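PDB 3HX6: type IV pilus biogenesis factor PilY1, which primes type IV pilus assembly, probably antagonises pilus retraction in a calcium-dependent way, and supports twitching motility and host-cell adhesion, and is represented here by its C-terminal domain. Local coordinates for residues Q66-S71 with G206-V211; R336-K341 with V420-N425; G342-F347 with D484-G489. The protein carries 3 engineered substitutions. All blocks are in the same frame, centred on the assembly; numbering follows the deposited sequence.

Contact 1 of 3, residues Q66-S71 with G206-V211; sequences QPIEPS and GKWAVV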
ATOM      1  N   GLN A  66      19.356  -0.043   7.462  1.00 21.85           N
ATOM      2  CA  GLN A  66      20.773   0.073   7.137  1.00 21.42           C
ATOM      3  C   GLN A  66      21.602   0.879   8.138  1.00 21.29           C
ATOM      4  O   GLN A  66      22.689   0.455   8.530  1.00 21.49           O
ATOM      5  CB  GLN A  66      20.942   0.657   5.726  1.00 21.05           C
ATOM      6  CG  GLN A  66      22.391   0.783   5.278  1.00 20.50           C
ATOM      7  CD  GLN A  66      23.148  -0.530   5.387  1.00 20.97           C
ATOM      8  OE1 GLN A  66      22.707  -1.558   4.878  1.00 20.38           O
ATOM      9  NE2 GLN A  66      24.301  -0.495   6.049  1.00 20.88           N
ATOM     10  N   PRO A  67      21.110   2.052   8.562  1.00 22.02           N
ATOM     11  CA  PRO A  67      21.874   2.859   9.521  1.00 21.62           C
ATOM     12  C   PRO A  67      22.069   2.138  10.851  1.00 20.58           C
ATOM     13  O   PRO A  67      23.014   2.412  11.574  1.00 20.29           O
ATOM     14  CB  PRO A  67      21.025   4.124   9.670  1.00 22.78           C
ATOM     15  CG  PRO A  67      20.286   4.200   8.364  1.00 22.69           C
ATOM     16  CD  PRO A  67      19.906   2.772   8.115  1.00 23.05           C
ATOM     17  N   ILE A  68      21.170   1.214  11.170  1.00 22.07           N
ATOM     18  CA  ILE A  68      21.279   0.463  12.418  1.00 20.86           C
ATOM     19  C   ILE A  68      22.505  -0.454  12.388  1.00 21.66           C
ATOM     20  O   ILE A  68      23.186  -0.630  13.400  1.00 21.50           O
ATOM     21  CB  ILE A  68      20.020  -0.401  12.665  1.00 20.68           C
ATOM     22  CG1 ILE A  68      18.769   0.482  12.640  1.00 20.49           C
ATOM     23  CG2 ILE A  68      20.127  -1.111  14.016  1.00 20.56           C
ATOM     24  CD1 ILE A  68      17.464  -0.270  12.843  1.00 16.50           C
ATOM     25  N   GLU A  69      22.793  -1.028  11.223  1.00 20.00           N
ATOM     26  CA  GLU A  69      23.928  -1.935  11.097  1.00 20.63           C
ATOM     27  C   GLU A  69      24.841  -1.587   9.918  1.00 22.04           C
ATOM     28  O   GLU A  69      24.703  -2.140   8.820  1.00 20.03           O
ATOM     29  CB  GLU A  69      23.428  -3.374  10.950  1.00 19.57           C
ATOM     30  CG  GLU A  69      22.507  -3.836  12.070  1.00 20.66           C
ATOM     31  CD  GLU A  69      23.184  -3.852  13.428  1.00 20.25           C
ATOM     32  OE1 GLU A  69      24.433  -3.899  13.483  1.00 19.50           O
ATOM     33  OE2 GLU A  69      22.459  -3.838  14.446  1.00 23.64           O
ATOM     34  N   PRO A  70      25.800  -0.678  10.139  1.00 23.12           N
ATOM     35  CA  PRO A  70      26.735  -0.257   9.096  1.00 24.57           C
ATOM     36  C   PRO A  70      27.549  -1.410   8.521  1.00 24.75           C
ATOM     37  O   PRO A  70      27.974  -1.361   7.368  1.00 25.60           O
ATOM     38  CB  PRO A  70      27.618   0.762   9.817  1.00 25.58           C
ATOM     39  CG  PRO A  70      26.696   1.330  10.848  1.00 25.97           C
ATOM     40  CD  PRO A  70      26.035   0.081  11.378  1.00 24.71           C
ATOM     41  N   SER A  71      27.767  -2.445   9.325  1.00 25.99           N
ATOM     42  CA  SER A  71      28.551  -3.587   8.874  1.00 27.36           C
ATOM     43  C   SER A  71      27.755  -4.525   7.976  1.00 26.94           C
ATOM     44  O   SER A  71      28.298  -5.489   7.445  1.00 28.79           O
ATOM     45  CB  SER A  71      29.104  -4.365  10.073  1.00 29.15           C
ATOM     46  OG  SER A  71      28.115  -5.197  10.661  1.00 33.15           O
ATOM     47  N   GLY A 206      24.903  -2.796  21.648  1.00 16.19           N
ATOM     48  CA  GLY A 206      25.444  -3.091  20.332  1.00 15.49           C
ATOM     49  C   GLY A 206      24.874  -4.288  19.597  1.00 17.69           C
ATOM     50  O   GLY A 206      25.285  -4.575  18.467  1.00 15.73           O
ATOM     51  N   LYS A 207      23.913  -4.979  20.202  1.00 16.36           N
ATOM     52  CA  LYS A 207      23.364  -6.168  19.565  1.00 17.63           C
ATOM     53  C   LYS A 207      21.840  -6.240  19.537  1.00 16.39           C
ATOM     54  O   LYS A 207      21.144  -5.462  20.200  1.00 14.82           O
ATOM     55  CB  LYS A 207      23.928  -7.411  20.266  1.00 20.51           C
ATOM     56  CG  LYS A 207      25.444  -7.343  20.479  1.00 22.58           C
ATOM     57  CD  LYS A 207      25.957  -8.494  21.329  1.00 25.95           C
ATOM     58  CE  LYS A 207      26.216  -9.740  20.501  1.00 28.71           C
ATOM     59  NZ  LYS A 207      27.366  -9.520  19.580  1.00 29.03           N
ATOM     60  N   TRP A 208      21.331  -7.173  18.742  1.00 15.01           N
ATOM     61  CA  TRP A 208      19.902  -7.387  18.642  1.00 13.51           C
ATOM     62  C   TRP A 208      19.513  -8.369  19.726  1.00 14.69           C
ATOM     63  O   TRP A 208      20.272  -9.282  20.045  1.00 16.13           O
ATOM     64  CB  TRP A 208      19.536  -7.941  17.271  1.00 13.81           C
ATOM     65  CG  TRP A 208      19.483  -6.874  16.228  1.00 13.93           C
ATOM     66  CD1 TRP A 208      20.541  -6.219  15.662  1.00 14.03           C
ATOM     67  CD2 TRP A 208      18.302  -6.283  15.682  1.00 12.38           C
ATOM     68  NE1 TRP A 208      20.086  -5.249  14.794  1.00 13.87           N
ATOM     69  CE2 TRP A 208      18.715  -5.270  14.787  1.00 13.70           C
ATOM     70  CE3 TRP A 208      16.930  -6.514  15.859  1.00 14.43           C
ATOM     71  CZ2 TRP A 208      17.802  -4.484  14.073  1.00 12.42           C
ATOM     72  CZ3 TRP A 208      16.021  -5.731  15.148  1.00 14.49           C
ATOM     73  CH2 TRP A 208      16.466  -4.728  14.265  1.00 14.47           C
ATOM     74  N   ALA A 209      18.330  -8.187  20.290  1.00 12.37           N
ATOM     75  CA  ALA A 209      17.880  -9.067  21.350  1.00 13.58           C
ATOM     76  C   ALA A 209      16.389  -9.312  21.317  1.00 12.91           C
ATOM     77  O   ALA A 209      15.629  -8.621  20.632  1.00 11.95           O
ATOM     78  CB  ALA A 209      18.255  -8.478  22.704  1.00 12.06           C
ATOM     79  N   VAL A 210      15.985 -10.330  22.058  1.00 12.55           N
ATOM     80  CA  VAL A 210      14.579 -10.638  22.202  1.00 13.25           C
ATOM     81  C   VAL A 210      14.279 -10.001  23.540  1.00 13.25           C
ATOM     82  O   VAL A 210      14.900 -10.348  24.546  1.00 14.47           O
ATOM     83  CB  VAL A 210      14.323 -12.145  22.297  1.00 13.08           C
ATOM     84  CG1 VAL A 210      12.895 -12.401  22.804  1.00 12.27           C
ATOM     85  CG2 VAL A 210      14.524 -12.783  20.925  1.00 15.01           C
ATOM     86  N   VAL A 211      13.368  -9.040  23.549  1.00 12.93           N
ATOM     87  CA  VAL A 211      12.999  -8.375  24.786  1.00 12.79           C
ATOM     88  C   VAL A 211      11.561  -8.734  25.084  1.00 14.31           C
ATOM     89  O   VAL A 211      10.661  -8.428  24.306  1.00 14.55           O
ATOM     90  CB  VAL A 211      13.167  -6.855  24.656  1.00 11.69           C
ATOM     91  CG1 VAL A 211      12.819  -6.174  25.975  1.00 12.35           C
ATOM     92  CG2 VAL A 211      14.616  -6.549  24.257  1.00  6.50           C
TER
HETATM   93  O   HOH W   1      24.476  -5.514  16.045  1.00 19.16           O

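Contact 2 of 3, residues R336-K341 with V420-N425; sequences RHPTRK and VNWLNN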
ATOM      1  N   ARG A 336       3.312  10.537  21.182  1.00 14.31           N
ATOM      2  CA  ARG A 336       3.950  11.762  21.654  1.00 17.16           C
ATOM      3  C   ARG A 336       2.884  12.697  22.223  1.00 17.05           C
ATOM      4  O   ARG A 336       1.833  12.899  21.616  1.00 16.39           O
ATOM      5  CB  ARG A 336       4.685  12.473  20.510  1.00 18.75           C
ATOM      6  CG  ARG A 336       5.611  13.585  21.002  1.00 21.27           C
ATOM      7  CD  ARG A 336       6.147  14.440  19.857  1.00 23.35           C
ATOM      8  NE  ARG A 336       7.071  13.726  18.981  1.00 24.79           N
ATOM      9  CZ  ARG A 336       8.330  13.426  19.293  1.00 25.59           C
ATOM     10  NH1 ARG A 336       8.833  13.776  20.469  1.00 24.17           N
ATOM     11  NH2 ARG A 336       9.090  12.782  18.419  1.00 25.91           N
ATOM     12  N   HIS A 337       3.150  13.262  23.393  1.00 17.30           N
ATOM     13  CA  HIS A 337       2.197  14.176  24.005  1.00 18.85           C
ATOM     14  C   HIS A 337       1.978  15.392  23.092  1.00 20.64           C
ATOM     15  O   HIS A 337       2.886  15.810  22.374  1.00 21.18           O
ATOM     16  CB  HIS A 337       2.721  14.612  25.369  1.00 18.77           C
ATOM     17  CG  HIS A 337       1.715  15.342  26.198  1.00 18.83           C
ATOM     18  ND1 HIS A 337       1.448  16.685  26.034  1.00 18.81           N
ATOM     19  CD2 HIS A 337       0.898  14.912  27.187  1.00 19.77           C
ATOM     20  CE1 HIS A 337       0.512  17.050  26.891  1.00 20.32           C
ATOM     21  NE2 HIS A 337       0.161  15.994  27.603  1.00 18.30           N
ATOM     22  N   PRO A 338       0.760  15.956  23.090  1.00 21.91           N
ATOM     23  CA  PRO A 338       0.443  17.123  22.255  1.00 23.89           C
ATOM     24  C   PRO A 338       1.400  18.304  22.416  1.00 24.00           C
ATOM     25  O   PRO A 338       1.630  19.049  21.468  1.00 26.61           O
ATOM     26  CB  PRO A 338      -0.977  17.480  22.684  1.00 22.76           C
ATOM     27  CG  PRO A 338      -1.563  16.146  23.010  1.00 22.81           C
ATOM     28  CD  PRO A 338      -0.449  15.463  23.775  1.00 19.93           C
ATOM     29  N   THR A 339       1.949  18.478  23.614  1.00 25.13           N
ATOM     30  CA  THR A 339       2.877  19.580  23.880  1.00 25.12           C
ATOM     31  C   THR A 339       4.282  19.251  23.400  1.00 26.87           C
ATOM     32  O   THR A 339       5.176  20.095  23.448  1.00 26.79           O
ATOM     33  CB  THR A 339       2.977  19.893  25.385  1.00 23.67           C
ATOM     34  OG1 THR A 339       3.436  18.729  26.083  1.00 25.38           O
ATOM     35  CG2 THR A 339       1.624  20.315  25.938  1.00 24.21           C
ATOM     36  N   ARG A 340       4.466  18.015  22.949  1.00 26.23           N
ATOM     37  CA  ARG A 340       5.751  17.530  22.469  1.00 27.10           C
ATOM     38  C   ARG A 340       6.719  17.231  23.606  1.00 26.10           C
ATOM     39  O   ARG A 340       7.879  16.886  23.374  1.00 27.43           O
ATOM     40  CB  ARG A 340       6.382  18.510  21.473  1.00 30.11           C
ATOM     41  CG  ARG A 340       5.623  18.604  20.157  1.00 33.49           C
ATOM     42  CD  ARG A 340       6.479  19.220  19.058  1.00 37.53           C
ATOM     43  NE  ARG A 340       7.501  18.297  18.568  1.00 40.25           N
ATOM     44  CZ  ARG A 340       7.248  17.224  17.823  1.00 42.16           C
ATOM     45  NH1 ARG A 340       6.000  16.930  17.474  1.00 44.29           N
ATOM     46  NH2 ARG A 340       8.243  16.440  17.425  1.00 41.92           N
ATOM     47  N   LYS A 341       6.246  17.367  24.838  1.00 23.20           N
ATOM     48  CA  LYS A 341       7.075  17.032  25.986  1.00 23.13           C
ATOM     49  C   LYS A 341       6.614  15.678  26.511  1.00 20.97           C
ATOM     50  O   LYS A 341       5.470  15.533  26.947  1.00 19.04           O
ATOM     51  CB  LYS A 341       6.932  18.053  27.111  1.00 25.11           C
ATOM     52  CG  LYS A 341       7.766  17.675  28.329  1.00 29.22           C
ATOM     53  CD  LYS A 341       7.514  18.597  29.503  1.00 34.11           C
ATOM     54  CE  LYS A 341       8.380  18.211  30.689  1.00 38.39           C
ATOM     55  NZ  LYS A 341       8.127  19.086  31.874  1.00 41.89           N
ATOM     56  N   VAL A 420      -8.892  16.957  28.152  1.00 19.34           N
ATOM     57  CA  VAL A 420      -7.937  16.711  29.220  1.00 19.15           C
ATOM     58  C   VAL A 420      -7.193  18.022  29.444  1.00 20.54           C
ATOM     59  O   VAL A 420      -6.680  18.614  28.492  1.00 22.11           O
ATOM     60  CB  VAL A 420      -6.906  15.627  28.828  1.00 17.43           C
ATOM     61  CG1 VAL A 420      -5.907  15.430  29.958  1.00 16.94           C
ATOM     62  CG2 VAL A 420      -7.615  14.313  28.520  1.00 17.51           C
ATOM     63  N   ASN A 421      -7.138  18.476  30.692  1.00 19.90           N
ATOM     64  CA  ASN A 421      -6.438  19.717  31.007  1.00 21.60           C
ATOM     65  C   ASN A 421      -5.074  19.333  31.559  1.00 20.20           C
ATOM     66  O   ASN A 421      -4.923  19.059  32.749  1.00 20.00           O
ATOM     67  CB  ASN A 421      -7.213  20.532  32.044  1.00 21.77           C
ATOM     68  CG  ASN A 421      -6.657  21.936  32.209  1.00 25.62           C
ATOM     69  OD1 ASN A 421      -6.993  22.640  33.160  1.00 30.28           O
ATOM     70  ND2 ASN A 421      -5.809  22.356  31.273  1.00 23.26           N
ATOM     71  N   TRP A 422      -4.084  19.315  30.678  1.00 20.13           N
ATOM     72  CA  TRP A 422      -2.733  18.917  31.049  1.00 20.61           C
ATOM     73  C   TRP A 422      -1.971  19.851  31.984  1.00 22.43           C
ATOM     74  O   TRP A 422      -1.346  19.391  32.940  1.00 19.97           O
ATOM     75  CB  TRP A 422      -1.889  18.705  29.792  1.00 18.15           C
ATOM     76  CG  TRP A 422      -2.478  17.751  28.790  1.00 18.09           C
ATOM     77  CD1 TRP A 422      -3.102  18.076  27.619  1.00 15.84           C
ATOM     78  CD2 TRP A 422      -2.460  16.319  28.851  1.00 17.17           C
ATOM     79  NE1 TRP A 422      -3.465  16.937  26.943  1.00 17.35           N
ATOM     80  CE2 TRP A 422      -3.085  15.844  27.676  1.00 17.24           C
ATOM     81  CE3 TRP A 422      -1.972  15.391  29.782  1.00 16.21           C
ATOM     82  CZ2 TRP A 422      -3.235  14.481  27.406  1.00 17.51           C
ATOM     83  CZ3 TRP A 422      -2.120  14.032  29.512  1.00 15.89           C
ATOM     84  CH2 TRP A 422      -2.746  13.592  28.333  1.00 16.48           C
ATOM     85  N   LEU A 423      -2.010  21.152  31.708  1.00 22.65           N
ATOM     86  CA  LEU A 423      -1.263  22.109  32.525  1.00 26.85           C
ATOM     87  C   LEU A 423      -2.082  23.262  33.083  1.00 27.26           C
ATOM     88  O   LEU A 423      -3.062  23.682  32.476  1.00 26.38           O
ATOM     89  CB  LEU A 423      -0.120  22.723  31.701  1.00 27.57           C
ATOM     90  CG  LEU A 423       1.014  21.894  31.089  1.00 27.02           C
ATOM     91  CD1 LEU A 423       1.640  21.013  32.166  1.00 25.52           C
ATOM     92  CD2 LEU A 423       0.482  21.057  29.948  1.00 31.63           C
ATOM     93  N   ASN A 424      -1.670  23.775  34.240  1.00 29.68           N
ATOM     94  CA  ASN A 424      -2.334  24.937  34.824  1.00 34.33           C
ATOM     95  C   ASN A 424      -1.675  26.123  34.134  1.00 35.05           C
ATOM     96  O   ASN A 424      -0.770  25.938  33.322  1.00 34.17           O
ATOM     97  CB  ASN A 424      -2.091  25.039  36.330  1.00 36.63           C
ATOM     98  CG  ASN A 424      -2.907  24.047  37.121  1.00 41.33           C
ATOM     99  OD1 ASN A 424      -4.059  23.761  36.785  1.00 44.98           O
ATOM    100  ND2 ASN A 424      -2.323  23.525  38.192  1.00 44.95           N
ATOM    101  N   ASN A 425      -2.111  27.337  34.446  1.00 37.58           N
ATOM    102  CA  ASN A 425      -1.512  28.505  33.815  1.00 39.14           C
ATOM    103  C   ASN A 425      -0.080  28.734  34.314  1.00 40.53           C
ATOM    104  O   ASN A 425       0.690  29.460  33.686  1.00 41.09           O
ATOM    105  CB  ASN A 425      -2.373  29.751  34.059  1.00 40.52           C
ATOM    106  CG  ASN A 425      -3.757  29.642  33.426  1.00 41.69           C
ATOM    107  OD1 ASN A 425      -3.896  29.225  32.276  1.00 42.72           O
ATOM    108  ND2 ASN A 425      -4.784  30.027  34.176  1.00 42.53           N
TER

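Contact 3 of 3, residues G342-F347 with D484-G489; sequences GYIVIF and DPYTGG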
ATOM      1  N   GLY A 342       7.496  14.689  26.468  1.00 19.35           N
ATOM      2  CA  GLY A 342       7.130  13.378  26.965  1.00 17.17           C
ATOM      3  C   GLY A 342       6.174  12.627  26.056  1.00 18.05           C
ATOM      4  O   GLY A 342       5.904  13.040  24.920  1.00 15.22           O
ATOM      5  N   TYR A 343       5.659  11.513  26.562  1.00 15.39           N
ATOM      6  CA  TYR A 343       4.751  10.678  25.789  1.00 16.27           C
ATOM      7  C   TYR A 343       3.575  10.197  26.610  1.00 14.70           C
ATOM      8  O   TYR A 343       3.650  10.097  27.834  1.00 15.48           O
ATOM      9  CB  TYR A 343       5.482   9.439  25.261  1.00 15.94           C
ATOM     10  CG  TYR A 343       6.351   9.677  24.052  1.00 17.21           C
ATOM     11  CD1 TYR A 343       7.609  10.262  24.174  1.00 17.28           C
ATOM     12  CD2 TYR A 343       5.916   9.302  22.779  1.00 17.75           C
ATOM     13  CE1 TYR A 343       8.415  10.467  23.057  1.00 17.96           C
ATOM     14  CE2 TYR A 343       6.712   9.506  21.655  1.00 18.65           C
ATOM     15  CZ  TYR A 343       7.963  10.087  21.804  1.00 19.66           C
ATOM     16  OH  TYR A 343       8.761  10.278  20.700  1.00 24.18           O
ATOM     17  N   ILE A 344       2.485   9.898  25.918  1.00 13.00           N
ATOM     18  CA  ILE A 344       1.311   9.370  26.577  1.00 12.64           C
ATOM     19  C   ILE A 344       1.442   7.862  26.423  1.00 12.54           C
ATOM     20  O   ILE A 344       1.504   7.346  25.310  1.00 13.31           O
ATOM     21  CB  ILE A 344       0.010   9.879  25.910  1.00 15.23           C
ATOM     22  CG1 ILE A 344      -0.095  11.397  26.098  1.00 12.20           C
ATOM     23  CG2 ILE A 344      -1.208   9.169  26.518  1.00 10.98           C
ATOM     24  CD1 ILE A 344      -1.263  12.044  25.382  1.00 15.67           C
ATOM     25  N   VAL A 345       1.521   7.165  27.548  1.00 11.14           N
ATOM     26  CA  VAL A 345       1.646   5.716  27.548  1.00 11.65           C
ATOM     27  C   VAL A 345       0.248   5.121  27.652  1.00 12.50           C
ATOM     28  O   VAL A 345      -0.450   5.317  28.645  1.00 11.54           O
ATOM     29  CB  VAL A 345       2.507   5.243  28.730  1.00 12.54           C
ATOM     30  CG1 VAL A 345       2.763   3.747  28.626  1.00 11.91           C
ATOM     31  CG2 VAL A 345       3.824   6.020  28.751  1.00 13.04           C
ATOM     32  N   ILE A 346      -0.163   4.399  26.619  1.00 13.25           N
ATOM     33  CA  ILE A 346      -1.494   3.808  26.595  1.00 13.15           C
ATOM     34  C   ILE A 346      -1.445   2.308  26.863  1.00 12.74           C
ATOM     35  O   ILE A 346      -0.669   1.582  26.246  1.00 13.38           O
ATOM     36  CB  ILE A 346      -2.171   4.071  25.229  1.00 12.95           C
ATOM     37  CG1 ILE A 346      -2.184   5.582  24.954  1.00 15.29           C
ATOM     38  CG2 ILE A 346      -3.583   3.499  25.224  1.00 13.27           C
ATOM     39  CD1 ILE A 346      -2.689   5.972  23.582  1.00 11.44           C
ATOM     40  N   PHE A 347      -2.269   1.851  27.799  1.00 12.61           N
ATOM     41  CA  PHE A 347      -2.322   0.433  28.134  1.00 13.59           C
ATOM     42  C   PHE A 347      -3.696   0.062  28.669  1.00 13.75           C
ATOM     43  O   PHE A 347      -4.377   0.883  29.287  1.00 14.01           O
ATOM     44  CB  PHE A 347      -1.241   0.078  29.167  1.00 13.50           C
ATOM     45  CG  PHE A 347      -1.244   0.968  30.380  1.00 15.30           C
ATOM     46  CD1 PHE A 347      -0.693   2.242  30.324  1.00 14.12           C
ATOM     47  CD2 PHE A 347      -1.809   0.535  31.578  1.00 13.67           C
ATOM     48  CE1 PHE A 347      -0.700   3.075  31.447  1.00 16.44           C
ATOM     49  CE2 PHE A 347      -1.821   1.363  32.705  1.00 14.95           C
ATOM     50  CZ  PHE A 347      -1.266   2.632  32.637  1.00 11.84           C
ATOM     51  N   ASP A 484      -9.171   8.671  20.474  1.00 15.22           N
ATOM     52  CA  ASP A 484      -8.229   9.779  20.450  1.00 17.41           C
ATOM     53  C   ASP A 484      -7.194   9.460  21.521  1.00 17.27           C
ATOM     54  O   ASP A 484      -7.515   9.410  22.706  1.00 17.23           O
ATOM     55  CB  ASP A 484      -8.948  11.092  20.774  1.00 16.52           C
ATOM     56  CG  ASP A 484      -7.995  12.255  20.980  1.00 17.05           C
ATOM     57  OD1 ASP A 484      -6.812  12.166  20.579  1.00 14.51           O
ATOM     58  OD2 ASP A 484      -8.446  13.274  21.542  1.00 20.40           O
ATOM     59  N   PRO A 485      -5.939   9.222  21.115  1.00 16.92           N
ATOM     60  CA  PRO A 485      -4.891   8.903  22.090  1.00 16.46           C
ATOM     61  C   PRO A 485      -4.618  10.008  23.103  1.00 17.00           C
ATOM     62  O   PRO A 485      -4.143   9.734  24.204  1.00 18.11           O
ATOM     63  CB  PRO A 485      -3.678   8.616  21.211  1.00 14.76           C
ATOM     64  CG  PRO A 485      -3.903   9.521  20.027  1.00 17.72           C
ATOM     65  CD  PRO A 485      -5.382   9.321  19.754  1.00 16.35           C
ATOM     66  N   TYR A 486      -4.924  11.246  22.726  1.00 14.62           N
ATOM     67  CA  TYR A 486      -4.693  12.404  23.582  1.00 15.96           C
ATOM     68  C   TYR A 486      -5.742  12.590  24.666  1.00 17.18           C
ATOM     69  O   TYR A 486      -5.540  13.372  25.595  1.00 18.17           O
ATOM     70  CB  TYR A 486      -4.653  13.680  22.736  1.00 17.01           C
ATOM     71  CG  TYR A 486      -3.732  13.605  21.540  1.00 18.58           C
ATOM     72  CD1 TYR A 486      -4.157  14.040  20.285  1.00 20.08           C
ATOM     73  CD2 TYR A 486      -2.432  13.119  21.666  1.00 17.54           C
ATOM     74  CE1 TYR A 486      -3.305  13.995  19.184  1.00 22.15           C
ATOM     75  CE2 TYR A 486      -1.573  13.070  20.576  1.00 20.68           C
ATOM     76  CZ  TYR A 486      -2.011  13.509  19.338  1.00 23.07           C
ATOM     77  OH  TYR A 486      -1.154  13.476  18.263  1.00 25.97           O
ATOM     78  N   THR A 487      -6.859  11.882  24.557  1.00 16.20           N
ATOM     79  CA  THR A 487      -7.918  12.046  25.535  1.00 18.06           C
ATOM     80  C   THR A 487      -8.602  10.749  25.962  1.00 17.60           C
ATOM     81  O   THR A 487      -9.290  10.715  26.983  1.00 18.14           O
ATOM     82  CB  THR A 487      -8.992  13.003  24.978  1.00 21.67           C
ATOM     83  OG1 THR A 487      -9.864  13.415  26.035  1.00 31.95           O
ATOM     84  CG2 THR A 487      -9.810  12.307  23.914  1.00 12.78           C
ATOM     85  N   GLY A 488      -8.413   9.689  25.183  1.00 17.54           N
ATOM     86  CA  GLY A 488      -9.051   8.418  25.486  1.00 16.94           C
ATOM     87  C   GLY A 488     -10.509   8.418  25.048  1.00 16.51           C
ATOM     88  O   GLY A 488     -11.220   7.428  25.207  1.00 14.00           O
ATOM     89  N   GLY A 489     -10.955   9.535  24.485  1.00 15.39           N
ATOM     90  CA  GLY A 489     -12.340   9.632  24.056  1.00 15.19           C
ATOM     91  C   GLY A 489     -12.548   9.608  22.555  1.00 15.45           C
ATOM     92  O   GLY A 489     -11.664   9.220  21.786  1.00 14.55           O
TER

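Contact 1 of 3, residues Q66-S71 with G206-V211
The indole of W208 presents its edge to E69, whose OE2 lies close to the ring plane, 2.8 Å from W208 NE1. The N-H of NE1 is given to this oxygen in a bent hydrogen bond (136°), met on the anti side of the carboxylate and 32° out of its plane. With CG beside the backbone N (chi1 -55°) and a further bend at chi2, the glutamate folds round to bring its carboxylate to the indole edge. I68 crosses the indole at about a right angle, its CG2 methyl 4.1 Å from W208 CZ2, neither over the face nor at the edge. Around the same indole pack A145 and F146 of strand 141-147. E69 OE2 also forms a salt bridge with R202, so two N-H groups grip one buried oxygen, an arrangement that would probably stabilise the charged form of the acid. A water 2.7 Å from G206 O is also weakly bonded to E69 OE1. In this way, with I68 near V264 and D262 of the calcium site, the loop between strands 54-55 and 87-91 of one four-stranded antiparallel sheet is joined to strand 208-213 of another, within the PilY1 beta-propeller domain.

Contact 2 of 3, residues R336-K341 with V420-N425
H337 and W422 meet as a T-shaped aromatic pair, the imidazole directing its edge at the indole face. The planes stand at 72°, and the imidazole centroid is 4.1 Å from that of the six-membered ring. NE2 of H337 leads, over the middle of the indole; its modelled separation of 2.9 Å from W422 CD2 is unusually short and the exact value is doubtful. CG of H337 anti to the backbone N (chi1 -169°) swings the imidazole across to the tryptophan. On the other face of W422 sits V420 CG1, 3.6 Å above the ring plane, so the indole is sandwiched between a histidine edge and a methyl group. W372 of strand 367-373 joins the cluster, stacked on H337 and edge-to-face with W422.

Hydrogen bonding holds the imidazole from its own segment. T339 N points almost straight at H337 ND1 (3.1 Å, 172°). R340 N closes the type I turn H337-R340 on H337 O at 2.8 Å.

Van der Waals contacts at the margin are looser. T339 CG2 lies 4.2 Å from L423 CD2, and P338 CG comes obliquely to W422 NE1 at 4.4 Å.

No hydrogen bond crosses between the two segments. The arrangement is that of a beta-hairpin connection, the type I turn between antiparallel strands 333-336 and 343-348, covered at the surface by an aromatic residue from the long loop between strands 408-415 and 433-437.

Contact 3 of 3, residues G342-F347 with D484-G489
I344 and I346, two residues apart on strand 343-348, both direct their side chains at the turn 484-489; both meet P485, and I344 reaches on to Y486. I346 crosses P485 at a slant, its CD1 methyl 3.7 Å from P485 CB. In this isoleucine CG1 is anti to the carbonyl carbon (chi1 -55°) and chi2 is extended, which carries CD1 out to the pyrrolidine ring. I344 uses both branches: CG2 rests 3.8 Å from P485 O, while CD1 reaches the backbone of Y486 at CA, 3.9 Å away, and the edge of its ring at CD2, 4.0 Å away. The CB of Y486 itself is directed away from the strand, so the isoleucine meets the root and near edge of the tyrosine and not its face. One face of that ring is instead occupied by P485 CG, 4.1 Å above the plane and over the ring centre.

The turn that offers these surfaces is held by several internal hydrogen bonds. D484 OD1 accepts the N-H of Y486 at 3.0 Å, an Asx turn in which the donor lies well above the carboxylate plane, 67° out of it. The carbonyl oxygen of D484 receives both T487 N and G488 N, and D484 N is bonded to G489 O, closing the loop on itself. G488, with positive phi, completes the reversal. P485 O is taken by W434 NE1, so the carbonyl flanking the I344 methyl has a polar partner.

Between the segments the contact is van der Waals only, with no hydrogen bond crossing, and one face of the strand is covered by P485 and Y486. An Asx turn following strand 477-483 is thereby packed on strand 343-348, both strands belonging to the same ten-stranded mixed sheet.

Contacts 1 and 3 are buried, whereas contact 2 lies at the surface. Contact 1 stands apart, its centre about 29 Å from that of contact 3 and 34 Å from that of contact 2, and it is the polar one, relying on a carboxylate, an indole N-H and a water. Contacts 2 and 3 adjoin, with centres about 11 Å apart, and share one hairpin: 336-341 runs from the end of its first strand through the turn, and 343-347 lies on its second strand. Where they meet, P338 and W422 pack against Y486. An edge-to-face pair near the surface turn is followed by aliphatic contacts along the strand.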